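Side-chain contact in spike protein P5 (Enterobacteria phage PRD1, PDB 1YQ5), which forms, as a homotrimer together with P31 and P2, the spike complexes at the capsid's five-fold vertices and is essential for infectivity: residues V67-N70 and T71-T74. Sequence-based numbering, arbitrary orientation.
Sequences VKNN and TVTT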
loop_
_atom_site.group_PDB
_atom_site.type_symbol
_atom_site.label_atom_id
_atom_site.label_comp_id
_atom_site.label_asym_id
_atom_site.label_seq_id
_atom_site.Cartn_x
_atom_site.Cartn_y
_atom_site.Cartn_z
ATOM N N VAL A 67 -11.311 -4.736 0.460
ATOM C CA VAL A 67 -12.724 -5.036 0.595
ATOM C C VAL A 67 -13.548 -4.350 -0.477
ATOM O O VAL A 67 -13.257 -3.223 -0.881
ATOM C CB VAL A 67 -13.294 -4.598 1.972
ATOM C CG1 VAL A 67 -13.137 -3.096 2.155
ATOM C CG2 VAL A 67 -14.768 -4.976 2.066
ATOM N N LYS A 68 -14.560 -5.072 -0.943
ATOM C CA LYS A 68 -15.525 -4.572 -1.905
ATOM C C LYS A 68 -16.869 -5.005 -1.323
ATOM O O LYS A 68 -17.043 -6.163 -0.940
ATOM C CB LYS A 68 -15.356 -5.211 -3.294
ATOM C CG LYS A 68 -14.180 -4.713 -4.129
ATOM C CD LYS A 68 -14.142 -3.190 -4.244
ATOM C CE LYS A 68 -15.467 -2.583 -4.719
ATOM N NZ LYS A 68 -15.884 -3.000 -6.093
ATOM N N ASN A 69 -17.793 -4.059 -1.219
ATOM C CA ASN A 69 -19.143 -4.317 -0.729
ATOM C C ASN A 69 -19.942 -3.296 -1.521
ATOM O O ASN A 69 -20.369 -2.258 -1.005
ATOM C CB ASN A 69 -19.250 -4.054 0.774
ATOM C CG ASN A 69 -20.575 -4.521 1.347
ATOM O OD1 ASN A 69 -21.628 -3.953 1.046
ATOM N ND2 ASN A 69 -20.534 -5.567 2.165
ATOM N N ASN A 70 -20.104 -3.615 -2.802
ATOM C CA ASN A 70 -20.769 -2.769 -3.778
ATOM C C ASN A 70 -22.110 -2.158 -3.415
ATOM O O ASN A 70 -22.497 -1.150 -4.002
ATOM C CB ASN A 70 -20.875 -3.530 -5.102
ATOM C CG ASN A 70 -19.512 -3.875 -5.672
ATOM O OD1 ASN A 70 -18.490 -3.673 -5.012
ATOM N ND2 ASN A 70 -19.485 -4.391 -6.898
ATOM N N THR A 71 -22.814 -2.748 -2.456
ATOM C CA THR A 71 -24.109 -2.222 -2.041
ATOM C C THR A 71 -24.011 -1.147 -0.959
ATOM O O THR A 71 -25.031 -0.626 -0.499
ATOM C CB THR A 71 -25.031 -3.351 -1.561
ATOM O OG1 THR A 71 -24.314 -4.212 -0.666
ATOM C CG2 THR A 71 -25.533 -4.152 -2.760
ATOM N N VAL A 72 -22.790 -0.828 -0.540
ATOM C CA VAL A 72 -22.576 0.222 0.455
ATOM C C VAL A 72 -21.599 1.194 -0.194
ATOM O O VAL A 72 -20.392 0.946 -0.256
ATOM C CB VAL A 72 -21.999 -0.339 1.776
ATOM C CG1 VAL A 72 -21.606 0.803 2.707
ATOM C CG2 VAL A 72 -23.051 -1.218 2.459
ATOM N N THR A 73 -22.141 2.303 -0.683
ATOM C CA THR A 73 -21.360 3.306 -1.394
ATOM C C THR A 73 -21.286 4.651 -0.689
ATOM O O THR A 73 -20.943 5.654 -1.308
ATOM C CB THR A 73 -21.965 3.547 -2.780
ATOM O OG1 THR A 73 -23.314 4.002 -2.618
ATOM C CG2 THR A 73 -21.972 2.257 -3.597
ATOM N N THR A 74 -21.607 4.671 0.599
ATOM C CA THR A 74 -21.576 5.904 1.372
ATOM C C THR A 74 -20.657 5.763 2.581
ATOM O O THR A 74 -20.244 4.660 2.933
ATOM C CB THR A 74 -22.989 6.276 1.869
ATOM O OG1 THR A 74 -23.550 5.170 2.583
ATOM C CG2 THR A 74 -23.896 6.619 0.695
#
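A type I beta turn from N69 to V72 opens the loop that leaves strand 59-68. It is closed by V72 N, which donates to N69 O at 2.8 Å with an N-H...O angle of 161°. N70 and T71 fill the two corner positions and are exposed, whereas N69 is buried. The N69 side chain runs with CG anti to the backbone N (chi1 -171°). This brings the end of its amide to one face of the turn, against the side chains of T71 and V72. V72 meets that amide end with the methyl CG2, and T71 meets it with OG1. On the far side of the turn, T73 CG2 rests 3.5 Å from N70 O. K68 NZ, from the strand end, donates to N70 OD1 at 2.9 Å, tilted 25° from the carbonyl plane. That bond ties the first corner side chain back to the strand. K68 NZ also forms a salt bridge with D87 of a second subunit, so the turn lies near a trimer interface. The loop leads from strand 59-68 in one jelly-roll sheet to strand 76-83 in the other. N69 and V72 pack on L131, T71 OG1 bonds to N133, and V72 O bonds to Y77 of strand 76-83.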